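Local structure of genome polyprotein (Rhinovirus C, 6KU8) at residues A38-H43 and E74-W79; G158-I163 and A175-K180; V57-Q62 and L78-N83; N17-T22 and Q82-R87. The protein probably cleaves the viral polyprotein as a chymotrypsin-like 3C cysteine protease, and here carries the inhibitor rupintrivir in its substrate cleft. All coordinates share one frame; numbering follows the deposited sequence.

Contact 1 of 4, residues A38-H43 and E74-W79. With AG7 (4-{2-(4-fluoro-benzyl)-6-methyl-5-[(5-methyl-isoxazole-3-carbonyl)-amino]-4-oxo-heptanoylamino}-5-(2-oxo-pyrrolidin-3-yl)-pentanoic acid ethyl ester), chain B.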
# COMPACT_ATOMS: atom_id res chain seq x y z
N ALA A 38 -9.46 3.08 3.28
CA ALA A 38 -8.28 3.04 2.42
C ALA A 38 -7.05 2.66 3.24
O ALA A 38 -7.04 2.70 4.47
CB ALA A 38 -8.02 4.37 1.71
N VAL A 39 -6.00 2.30 2.52
CA VAL A 39 -4.72 1.95 3.12
C VAL A 39 -3.68 2.96 2.65
O VAL A 39 -3.70 3.41 1.50
CB VAL A 39 -4.38 0.50 2.74
CG1 VAL A 39 -3.11 0.38 1.94
CG2 VAL A 39 -4.41 -0.39 3.96
N VAL A 40 -2.83 3.38 3.58
CA VAL A 40 -1.68 4.24 3.29
C VAL A 40 -0.50 3.77 4.11
O VAL A 40 -0.66 3.15 5.17
CB VAL A 40 -1.96 5.71 3.62
CG1 VAL A 40 -3.10 6.26 2.76
CG2 VAL A 40 -2.33 5.86 5.10
N PRO A 41 0.71 4.07 3.67
CA PRO A 41 1.87 3.71 4.48
C PRO A 41 1.87 4.51 5.79
O PRO A 41 1.56 5.70 5.81
CB PRO A 41 3.06 4.06 3.58
CG PRO A 41 2.46 4.06 2.15
CD PRO A 41 1.11 4.66 2.37
N THR A 42 2.18 3.82 6.89
CA THR A 42 2.19 4.49 8.19
C THR A 42 3.16 5.67 8.21
O THR A 42 2.87 6.70 8.83
CB THR A 42 2.54 3.49 9.29
OG1 THR A 42 1.54 2.48 9.34
CG2 THR A 42 2.62 4.19 10.66
N HIS A 43 4.31 5.54 7.54
CA HIS A 43 5.29 6.62 7.58
C HIS A 43 4.90 7.82 6.72
O HIS A 43 5.66 8.80 6.67
CB HIS A 43 6.67 6.11 7.16
CG HIS A 43 6.79 5.75 5.70
ND1 HIS A 43 6.70 4.45 5.24
CD2 HIS A 43 6.98 6.52 4.61
CE1 HIS A 43 6.84 4.44 3.93
NE2 HIS A 43 7.02 5.68 3.52
N GLU A 74 3.59 -1.12 9.00
CA GLU A 74 3.75 -0.01 8.06
C GLU A 74 2.44 0.26 7.32
O GLU A 74 2.41 1.12 6.41
CB GLU A 74 4.86 -0.26 7.02
CG GLU A 74 6.02 0.71 7.03
CD GLU A 74 5.68 2.13 7.50
OE1 GLU A 74 5.71 2.37 8.71
OE2 GLU A 74 5.43 3.01 6.66
N ILE A 75 1.36 -0.45 7.65
CA ILE A 75 0.05 -0.21 7.07
C ILE A 75 -0.81 0.57 8.06
O ILE A 75 -0.98 0.17 9.21
CB ILE A 75 -0.64 -1.52 6.68
CG1 ILE A 75 0.06 -2.14 5.48
CG2 ILE A 75 -2.11 -1.26 6.39
CD1 ILE A 75 -0.29 -3.56 5.28
N THR A 76 -1.38 1.67 7.58
CA THR A 76 -2.38 2.43 8.30
C THR A 76 -3.68 2.41 7.51
O THR A 76 -3.66 2.61 6.29
CB THR A 76 -1.91 3.86 8.53
OG1 THR A 76 -0.83 3.85 9.48
CG2 THR A 76 -3.04 4.73 9.04
N LEU A 77 -4.79 2.12 8.19
CA LEU A 77 -6.12 2.21 7.60
C LEU A 77 -6.69 3.59 7.85
O LEU A 77 -6.63 4.09 8.98
CB LEU A 77 -7.08 1.16 8.19
CG LEU A 77 -6.73 -0.33 8.22
CD1 LEU A 77 -7.95 -1.16 8.59
CD2 LEU A 77 -6.17 -0.79 6.89
N LEU A 78 -7.23 4.22 6.81
CA LEU A 78 -7.96 5.47 6.95
C LEU A 78 -9.43 5.21 6.65
O LEU A 78 -9.76 4.62 5.62
CB LEU A 78 -7.44 6.56 6.02
CG LEU A 78 -5.95 6.88 6.04
CD1 LEU A 78 -5.66 7.94 4.98
CD2 LEU A 78 -5.51 7.32 7.43
N TRP A 79 -10.31 5.64 7.55
CA TRP A 79 -11.74 5.65 7.28
C TRP A 79 -12.09 7.11 6.98
O TRP A 79 -11.97 7.97 7.85
CB TRP A 79 -12.55 5.10 8.45
CG TRP A 79 -12.20 3.68 8.83
CD1 TRP A 79 -11.16 3.28 9.63
CD2 TRP A 79 -12.91 2.49 8.47
NE1 TRP A 79 -11.17 1.91 9.76
CE2 TRP A 79 -12.23 1.40 9.06
CE3 TRP A 79 -14.04 2.23 7.69
CZ2 TRP A 79 -12.66 0.08 8.91
CZ3 TRP A 79 -14.47 0.92 7.54
CH2 TRP A 79 -13.78 -0.14 8.15
C01 AG7 B . 13.28 3.58 3.64
C02 AG7 B . 12.37 4.62 4.27
O03 AG7 B . 13.05 2.97 2.64
C04 AG7 B . 10.92 4.57 3.82
C05 AG7 B . 10.19 5.38 4.87
C06 AG7 B . 9.95 4.54 6.14
C07 AG7 B . 9.37 3.28 6.03
C08 AG7 B . 9.15 2.52 7.17
C09 AG7 B . 9.52 3.00 8.42
C10 AG7 B . 10.10 4.26 8.53
C11 AG7 B . 10.32 5.02 7.39
N12 AG7 B . 10.12 4.65 1.32
C13 AG7 B . 10.26 5.31 0.01
C14 AG7 B . 10.61 4.17 -0.94
C15 AG7 B . 12.09 3.71 -0.70
C16 AG7 B . 12.54 2.79 -1.95
N17 AG7 B . 13.79 3.08 -2.25
O18 AG7 B . 11.85 1.99 -2.49
C19 AG7 B . 9.12 6.18 -0.54
C20 AG7 B . 8.35 6.86 0.60
C21 AG7 B . 9.00 8.22 0.56
O22 AG7 B . 9.27 8.92 1.73
O23 AG7 B . 9.32 8.64 -0.50
C47 AG7 B . 10.91 5.18 2.42
O48 AG7 B . 11.60 6.12 2.20
C50 AG7 B . 9.93 10.12 1.47
C53 AG7 B . 9.86 10.99 2.72
C57 AG7 B . 14.55 3.42 4.46
N58 AG7 B . 15.28 2.31 3.99
C59 AG7 B . 16.01 1.54 4.94
O60 AG7 B . 16.06 1.72 6.12
C78 AG7 B . 15.45 4.65 4.31
C81 AG7 B . 16.64 4.64 5.28
F1 AG7 B . 9.30 2.24 9.53
C82 AG7 B . 15.94 4.73 2.86
C83 AG7 B . 14.30 4.16 -1.32
C84 AG7 B . 12.96 4.73 -0.66
C1 AG7 B . 16.74 0.48 4.22
O HOH W 1 2.17 0.34 11.10
O HOH W 2 -0.27 6.43 10.27
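His43 meets the carboxylate of Glu74 in the short 3-10 turn that follows strand 37-41. Its first torsion sets CG between the backbone N and the carbonyl carbon (chi1 70°), which leaves the ring with its ND1 edge at that carboxylate and one face to the inhibitor. CB lies 3.4 Å from Glu74 OE2. The ring then presents ND1 to that same oxygen, with ring and carboxylate only 22° from coplanar; the modelled ND1 to OE2 separation is very short and its exact length doubtful. OE2 also accepts the backbone N of His43 at 2.9 Å through its syn lone pair, so one oxygen faces the backbone N and ND1. Rupintrivir C05 lies over one face, 3.3 Å above the ring centre, and C20 is near NE2. With nearby Cys150, from elsewhere in the chain, these residues probably form the Cys-His-Glu triad of picornaviral 3C proteases; His43 and Glu74 sit at neighbouring ends of antiparallel strands 37-41 and 75-80 in the first barrel. Behind His43, Thr42 OG1 and Thr76 OG1 hydrogen-bond at 2.7 Å; threonine suits both places because each hydroxyl also bonds to a water while its methyl packs. Farther along, the ladder is regular, Val40 N bonding to Thr76 O at 2.9 Å. Branched and bulky aliphatics fill both faces: Val40 CG1 meets Leu78 CD1 at 3.8 Å, the two chains nearly perpendicular, whereas Val39 holds a near-eclipsed torsion (chi1 118°) that drives CG2 tightly between Leu77 CD2, 3.4 Å away, and Ile75 CG2.

Contact 2 of 4, residues G158-I163 and A175-K180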
# COMPACT_ATOMS: atom_id res chain seq x y z
N GLY A 158 -5.94 -10.63 -10.26
CA GLY A 158 -6.65 -11.28 -9.17
C GLY A 158 -5.92 -11.37 -7.84
O GLY A 158 -6.47 -11.95 -6.91
N ASN A 159 -4.71 -10.85 -7.71
CA ASN A 159 -3.97 -10.99 -6.46
C ASN A 159 -3.43 -9.63 -6.03
O ASN A 159 -2.56 -9.07 -6.71
CB ASN A 159 -2.82 -11.99 -6.61
CG ASN A 159 -3.28 -13.35 -7.11
OD1 ASN A 159 -4.14 -13.97 -6.51
ND2 ASN A 159 -2.67 -13.83 -8.19
N ILE A 160 -3.93 -9.10 -4.93
CA ILE A 160 -3.53 -7.78 -4.44
C ILE A 160 -2.83 -8.00 -3.10
O ILE A 160 -3.49 -8.28 -2.09
CB ILE A 160 -4.72 -6.81 -4.31
CG1 ILE A 160 -5.48 -6.69 -5.64
CG2 ILE A 160 -4.22 -5.42 -3.85
CD1 ILE A 160 -6.81 -5.97 -5.52
N VAL A 161 -1.51 -7.89 -3.10
CA VAL A 161 -0.70 -8.64 -2.16
C VAL A 161 0.10 -7.77 -1.20
O VAL A 161 0.44 -8.25 -0.10
CB VAL A 161 0.20 -9.59 -2.98
CG1 VAL A 161 1.69 -9.36 -2.77
CG2 VAL A 161 -0.24 -11.04 -2.84
N ALA A 162 0.37 -6.51 -1.53
CA ALA A 162 1.12 -5.64 -0.63
C ALA A 162 1.02 -4.21 -1.12
O ALA A 162 0.59 -3.95 -2.24
CB ALA A 162 2.60 -6.06 -0.53
N ILE A 163 1.37 -3.26 -0.24
CA ILE A 163 1.70 -1.90 -0.65
C ILE A 163 3.19 -1.68 -0.40
O ILE A 163 3.75 -2.16 0.59
CB ILE A 163 0.84 -0.84 0.08
CG1 ILE A 163 1.12 -0.86 1.59
CG2 ILE A 163 -0.66 -1.05 -0.30
CD1 ILE A 163 0.50 0.31 2.35
N ALA A 175 4.54 -4.11 2.56
CA ALA A 175 3.76 -4.55 3.72
C ALA A 175 2.68 -5.51 3.24
O ALA A 175 1.85 -5.15 2.40
CB ALA A 175 3.14 -3.34 4.43
N ALA A 176 2.67 -6.73 3.77
CA ALA A 176 1.70 -7.71 3.32
C ALA A 176 0.28 -7.21 3.58
O ALA A 176 -0.03 -6.72 4.67
CB ALA A 176 1.92 -9.06 4.01
N LEU A 177 -0.57 -7.31 2.56
CA LEU A 177 -2.00 -7.09 2.73
C LEU A 177 -2.64 -8.43 3.08
O LEU A 177 -2.49 -9.40 2.33
CB LEU A 177 -2.63 -6.50 1.46
CG LEU A 177 -2.21 -5.07 1.11
CD1 LEU A 177 -2.63 -4.76 -0.32
CD2 LEU A 177 -2.84 -4.07 2.08
N LEU A 178 -3.29 -8.51 4.24
CA LEU A 178 -3.94 -9.75 4.67
C LEU A 178 -5.42 -9.49 4.90
O LEU A 178 -5.81 -8.47 5.47
CB LEU A 178 -3.27 -10.30 5.94
CG LEU A 178 -1.77 -10.53 5.82
CD1 LEU A 178 -1.13 -10.76 7.19
CD2 LEU A 178 -1.47 -11.70 4.87
N ARG A 179 -6.26 -10.41 4.42
CA ARG A 179 -7.69 -10.12 4.36
C ARG A 179 -8.27 -9.80 5.73
O ARG A 179 -9.20 -8.99 5.84
CB ARG A 179 -8.45 -11.27 3.73
CG ARG A 179 -9.86 -10.86 3.25
CD ARG A 179 -10.50 -12.00 2.50
NE ARG A 179 -9.61 -12.49 1.44
CZ ARG A 179 -9.74 -13.67 0.85
NH1 ARG A 179 -10.71 -14.50 1.24
NH2 ARG A 179 -8.89 -14.03 -0.10
N LYS A 180 -7.74 -10.41 6.79
CA LYS A 180 -8.25 -10.17 8.14
C LYS A 180 -8.08 -8.72 8.57
O LYS A 180 -8.80 -8.27 9.48
CB LYS A 180 -7.57 -11.09 9.15
CG LYS A 180 -6.06 -10.85 9.30
CD LYS A 180 -5.40 -11.84 10.27
CE LYS A 180 -3.87 -11.74 10.19
NZ LYS A 180 -3.20 -12.75 11.07
O HOH W 3 -0.19 -10.55 1.13
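Leu177 leans across the neighbouring strand, its side chain slanting over Ile160. The first torsion puts CG anti to the carbonyl carbon (chi1 -68°), and this lays CD1 against the backbone of Ala162, 3.7 Å from its N. The same methyl meets Ile160 CG2 at 3.9 Å and lies 4.2 Å from Ile163 CG2, so one leucine branch spans three residues of strand 159-167. Alanine suits the middle position, its small CB lying close to Ala175 O, 3.2 Å away. At the other end Ile163 CG1 faces Ala175 CB on the side that packs on Ile75 of the first barrel. The side chain of Val161 points away and packs on Trp100 and Leu139, yet its carbonyl oxygen works across the contact. Leu177 N reaches Val161 O at 3.0 Å in a nearly straight bond (172°), the donor standing well above the carbonyl plane, and a water gives that oxygen a second bond while also bonding to Leu177 O. Val161 and Ala162 both face Ile154, a classic beta bulge. The contact joins the two strands of the antiparallel hairpin 159-167 and 172-176, with Leu177 just beyond the second, in the second barrel of a chymotrypsin-like protease.

Contact 3 of 4, residues V57-Q62 and L78-N83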
# COMPACT_ATOMS: atom_id res chain seq x y z
N VAL A 57 -9.58 15.98 2.83
CA VAL A 57 -10.58 14.98 3.19
C VAL A 57 -10.43 14.69 4.68
O VAL A 57 -9.33 14.38 5.15
CB VAL A 57 -10.42 13.69 2.36
CG1 VAL A 57 -11.44 12.65 2.79
CG2 VAL A 57 -10.54 14.01 0.85
N ARG A 58 -11.55 14.77 5.41
CA ARG A 58 -11.51 14.49 6.84
C ARG A 58 -11.40 12.99 7.10
O ARG A 58 -12.13 12.19 6.50
CB ARG A 58 -12.76 15.04 7.53
CG ARG A 58 -12.88 14.60 8.98
CD ARG A 58 -13.75 15.55 9.80
NE ARG A 58 -15.17 15.36 9.55
CZ ARG A 58 -16.04 15.02 10.50
NH1 ARG A 58 -15.62 14.85 11.74
NH2 ARG A 58 -17.32 14.88 10.20
N VAL A 59 -10.49 12.62 7.99
CA VAL A 59 -10.31 11.23 8.42
C VAL A 59 -11.20 10.99 9.64
O VAL A 59 -10.97 11.57 10.70
CB VAL A 59 -8.85 10.92 8.75
CG1 VAL A 59 -8.72 9.51 9.36
CG2 VAL A 59 -7.98 11.04 7.50
N LEU A 60 -12.20 10.12 9.49
CA LEU A 60 -13.08 9.82 10.61
C LEU A 60 -12.38 8.97 11.66
O LEU A 60 -12.57 9.17 12.86
CB LEU A 60 -14.34 9.11 10.11
CG LEU A 60 -15.24 9.89 9.15
CD1 LEU A 60 -16.30 8.96 8.57
CD2 LEU A 60 -15.87 11.10 9.83
N LYS A 61 -11.55 8.03 11.22
CA LYS A 61 -10.81 7.15 12.12
C LYS A 61 -9.56 6.67 11.39
O LYS A 61 -9.59 6.44 10.17
CB LYS A 61 -11.66 5.96 12.57
CG LYS A 61 -10.91 4.92 13.41
CD LYS A 61 -11.84 3.80 13.90
CE LYS A 61 -11.18 2.93 14.96
NZ LYS A 61 -12.19 2.12 15.73
N GLN A 62 -8.47 6.54 12.15
CA GLN A 62 -7.19 6.06 11.64
C GLN A 62 -6.76 4.86 12.49
O GLN A 62 -6.85 4.92 13.72
CB GLN A 62 -6.15 7.20 11.70
CG GLN A 62 -4.71 6.81 11.39
CD GLN A 62 -3.78 8.02 11.23
OE1 GLN A 62 -4.24 9.16 11.18
NE2 GLN A 62 -2.48 7.77 11.15
N LEU A 78 -7.23 4.22 6.81
CA LEU A 78 -7.96 5.47 6.95
C LEU A 78 -9.43 5.21 6.65
O LEU A 78 -9.76 4.62 5.62
CB LEU A 78 -7.44 6.56 6.02
CG LEU A 78 -5.95 6.88 6.04
CD1 LEU A 78 -5.66 7.94 4.98
CD2 LEU A 78 -5.51 7.32 7.43
N TRP A 79 -10.31 5.64 7.55
CA TRP A 79 -11.74 5.65 7.28
C TRP A 79 -12.09 7.11 6.98
O TRP A 79 -11.97 7.97 7.85
CB TRP A 79 -12.55 5.10 8.45
CG TRP A 79 -12.20 3.68 8.83
CD1 TRP A 79 -11.16 3.28 9.63
CD2 TRP A 79 -12.91 2.49 8.47
NE1 TRP A 79 -11.17 1.91 9.76
CE2 TRP A 79 -12.23 1.40 9.06
CE3 TRP A 79 -14.04 2.23 7.69
CZ2 TRP A 79 -12.66 0.08 8.91
CZ3 TRP A 79 -14.47 0.92 7.54
CH2 TRP A 79 -13.78 -0.14 8.15
N LEU A 80 -12.51 7.36 5.75
CA LEU A 80 -12.60 8.70 5.19
C LEU A 80 -14.03 9.22 5.19
O LEU A 80 -14.98 8.46 4.99
CB LEU A 80 -12.06 8.70 3.75
CG LEU A 80 -10.63 8.17 3.67
CD1 LEU A 80 -10.23 7.92 2.21
CD2 LEU A 80 -9.70 9.19 4.29
N ASP A 81 -14.16 10.53 5.38
CA ASP A 81 -15.47 11.18 5.39
C ASP A 81 -15.83 11.58 3.96
O ASP A 81 -15.69 12.73 3.55
CB ASP A 81 -15.47 12.38 6.33
CG ASP A 81 -16.86 12.94 6.56
OD1 ASP A 81 -17.85 12.22 6.31
OD2 ASP A 81 -16.97 14.10 6.99
N GLN A 82 -16.31 10.59 3.21
CA GLN A 82 -16.64 10.76 1.80
C GLN A 82 -17.90 9.97 1.50
O GLN A 82 -18.24 9.02 2.21
CB GLN A 82 -15.50 10.26 0.88
CG GLN A 82 -15.41 8.73 0.84
CD GLN A 82 -14.17 8.17 0.15
OE1 GLN A 82 -13.17 8.87 -0.02
NE2 GLN A 82 -14.23 6.89 -0.23
N ASN A 83 -18.61 10.38 0.44
CA ASN A 83 -19.78 9.65 -0.04
C ASN A 83 -19.39 8.46 -0.89
O ASN A 83 -20.09 7.44 -0.89
CB ASN A 83 -20.69 10.58 -0.85
CG ASN A 83 -21.98 9.90 -1.29
OD1 ASN A 83 -22.73 9.38 -0.47
ND2 ASN A 83 -22.24 9.92 -2.59
O HOH W 4 -14.10 15.05 4.03
O HOH W 5 -18.85 15.66 7.27
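Val57 and Leu80 meet on the buried face, where Val57 CG1 lies 4.1 Å from Leu80 CB and the two side chains cross at about a right angle. Val59 CG2 reaches Leu80 CD2 at the same separation, so two compact valines flank one branched leucine against Val50 and Ile52 of strand 49-52. Between this face and the outer one the backbone takes up a classic beta bulge: Leu60 and Lys61 both face Trp79, whose O accepts Leu60 N at 2.7 Å and, weakly, Lys61 N. The register resumes with Trp79 N bonded to Lys61 O. The outer side is more exposed and wetter. Lys61 and Trp79 run side by side; Lys61 O lies at the indole edge, and the lysine's CB and CG pass near CD1 while its amine continues outward. Arg58 NH2 stands 3.3 Å from Asp81 OD2 in a weak salt bridge, the guanidinium and carboxylate planes almost perpendicular (81°); Leu60 CD2 covers one guanidinium face at 4.0 Å, and a water touches both charged partners. Asp81 itself centres an inverse gamma turn that leads the chain off the strand. With long, steeply angled bonds shared with water, the ion pair probably adds little rigidity, and much of the cohesion probably comes from the backbone bonds and the valine-leucine face.

Contact 4 of 4, residues N17-T22 and Q82-R87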
# COMPACT_ATOMS: atom_id res chain seq x y z
N ASN A 17 -9.53 2.62 -7.74
CA ASN A 17 -9.42 2.63 -6.29
C ASN A 17 -8.25 3.44 -5.73
O ASN A 17 -8.19 3.61 -4.51
CB ASN A 17 -9.31 1.19 -5.76
CG ASN A 17 -10.65 0.63 -5.23
OD1 ASN A 17 -11.74 1.13 -5.55
ND2 ASN A 17 -10.56 -0.42 -4.41
N CYS A 18 -7.35 3.95 -6.55
CA CYS A 18 -6.14 4.60 -6.06
C CYS A 18 -6.18 6.10 -6.29
O CYS A 18 -6.73 6.59 -7.28
CB CYS A 18 -4.90 3.98 -6.71
SG CYS A 18 -4.65 2.25 -6.12
N HIS A 19 -5.56 6.83 -5.35
CA HIS A 19 -5.55 8.28 -5.30
C HIS A 19 -4.20 8.76 -4.79
O HIS A 19 -3.50 8.04 -4.06
CB HIS A 19 -6.68 8.81 -4.42
CG HIS A 19 -8.03 8.33 -4.83
ND1 HIS A 19 -8.85 9.05 -5.68
CD2 HIS A 19 -8.68 7.17 -4.58
CE1 HIS A 19 -9.96 8.37 -5.90
NE2 HIS A 19 -9.88 7.22 -5.25
N VAL A 20 -3.85 9.98 -5.17
CA VAL A 20 -2.62 10.62 -4.72
C VAL A 20 -2.90 11.26 -3.37
O VAL A 20 -3.77 12.13 -3.26
CB VAL A 20 -2.13 11.67 -5.72
CG1 VAL A 20 -0.89 12.35 -5.20
CG2 VAL A 20 -1.92 11.07 -7.12
N ILE A 21 -2.17 10.84 -2.35
CA ILE A 21 -2.27 11.42 -1.02
C ILE A 21 -1.01 12.24 -0.79
O ILE A 21 0.10 11.77 -1.06
CB ILE A 21 -2.46 10.33 0.05
CG1 ILE A 21 -3.18 10.89 1.28
CG2 ILE A 21 -1.13 9.75 0.46
CD1 ILE A 21 -3.80 9.79 2.16
N THR A 22 -1.18 13.47 -0.33
CA THR A 22 -0.07 14.41 -0.14
C THR A 22 -0.01 14.73 1.34
O THR A 22 -1.00 15.18 1.92
CB THR A 22 -0.27 15.69 -0.96
OG1 THR A 22 -0.41 15.36 -2.34
CG2 THR A 22 0.93 16.63 -0.80
N GLN A 82 -16.31 10.59 3.21
CA GLN A 82 -16.64 10.76 1.80
C GLN A 82 -17.90 9.97 1.50
O GLN A 82 -18.24 9.02 2.21
CB GLN A 82 -15.50 10.26 0.88
CG GLN A 82 -15.41 8.73 0.84
CD GLN A 82 -14.17 8.17 0.15
OE1 GLN A 82 -13.17 8.87 -0.02
NE2 GLN A 82 -14.23 6.89 -0.23
N ASN A 83 -18.61 10.38 0.44
CA ASN A 83 -19.78 9.65 -0.04
C ASN A 83 -19.39 8.46 -0.89
O ASN A 83 -20.09 7.44 -0.89
CB ASN A 83 -20.69 10.58 -0.85
CG ASN A 83 -21.98 9.90 -1.29
OD1 ASN A 83 -22.73 9.38 -0.47
ND2 ASN A 83 -22.24 9.92 -2.59
N GLU A 84 -18.29 8.57 -1.63
CA GLU A 84 -17.89 7.49 -2.52
C GLU A 84 -17.59 6.21 -1.75
O GLU A 84 -17.05 6.24 -0.64
CB GLU A 84 -16.66 7.89 -3.34
CG GLU A 84 -16.15 6.74 -4.20
CD GLU A 84 -14.81 7.01 -4.83
OE1 GLU A 84 -14.31 6.10 -5.54
OE2 GLU A 84 -14.26 8.12 -4.61
N LYS A 85 -17.93 5.08 -2.36
CA LYS A 85 -17.56 3.76 -1.89
C LYS A 85 -16.51 3.17 -2.81
O LYS A 85 -16.72 3.08 -4.03
CB LYS A 85 -18.78 2.83 -1.83
CG LYS A 85 -19.98 3.39 -1.07
CD LYS A 85 -19.95 2.98 0.39
CE LYS A 85 -21.23 3.39 1.11
NZ LYS A 85 -21.41 4.88 1.11
N PHE A 86 -15.40 2.74 -2.24
CA PHE A 86 -14.41 2.03 -3.02
C PHE A 86 -15.01 0.73 -3.54
O PHE A 86 -15.85 0.10 -2.89
CB PHE A 86 -13.16 1.77 -2.17
CG PHE A 86 -12.47 3.03 -1.69
CD1 PHE A 86 -12.01 3.98 -2.60
CD2 PHE A 86 -12.29 3.27 -0.34
CE1 PHE A 86 -11.38 5.15 -2.17
CE2 PHE A 86 -11.67 4.43 0.11
CZ PHE A 86 -11.21 5.38 -0.80
N ARG A 87 -14.59 0.34 -4.74
CA ARG A 87 -14.82 -1.02 -5.19
C ARG A 87 -14.21 -2.00 -4.19
O ARG A 87 -13.04 -1.88 -3.83
CB ARG A 87 -14.20 -1.21 -6.57
CG ARG A 87 -14.28 -2.61 -7.13
CD ARG A 87 -13.61 -2.61 -8.49
NE ARG A 87 -12.94 -3.88 -8.79
CZ ARG A 87 -11.80 -3.97 -9.47
NH1 ARG A 87 -11.28 -5.17 -9.71
NH2 ARG A 87 -11.16 -2.87 -9.88
O HOH W 6 -11.61 5.37 -5.64
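Asn17 ND2 gives a hydrogen bond to Arg87 O at 2.9 Å, nearly straight at 162°, aimed at a carbonyl lone pair and lying close to the asparagine's own amide plane. From the other side of the same amide, OD1 receives Arg87 N in a weak bond of 3.1 Å. One flat group therefore reads both the N-H and the C=O of Arg87, much as a neighbouring strand would, and asparagine suits a place where a loop without regular structure needs such a partner. The Arg87 side chain crosses that of Asn17 at about a right angle, with CB near OD1. Phe86 turns inward beside this pair; its CE1 comes within 4.0 Å of His19 NE2, which sits near the plane of the phenyl ring at its edge. A water 2.6 Å from His19 NE2 lies in the plane of both rings and gives a second bond to Glu84 OE1. His19 ND1 bonds to Asp53, so both ring nitrogens have partners, which probably holds the imidazole's rotation. Gln82 places NE2 3.4 Å above one phenyl face, toward the rim, while hydrogen-bonding to Glu84 O at 2.9 Å. Segment 82-87 lies along the junction where helix 8-17 ends and strand 18-23 begins. Arg16 of that helix reaches Lys85 O, Phe86 packs on Ala38 of strand 37-41, and His19 rests on Met30 of strand 26-34.

Contacts 1 and 3 are successive pairings of strand 75-80 within the first barrel, with strand 37-41 on one side and strand 55-66 on the other. Contact 1 is buried and ends in the inhibitor site, whereas contact 3 lies about 17 Å (centre to centre) from the middle of the chain and ends in water and charge. Contact 4 follows on from contact 3 through Gln82 and Asn83, replacing a strand ladder with side-chain amide bonds and a water. Contact 2, also buried but in the second barrel, is mainly aliphatic; its Ala175 CB touches Ile75 CG1 of contact 1 at 3.5 Å, across the barrel interface.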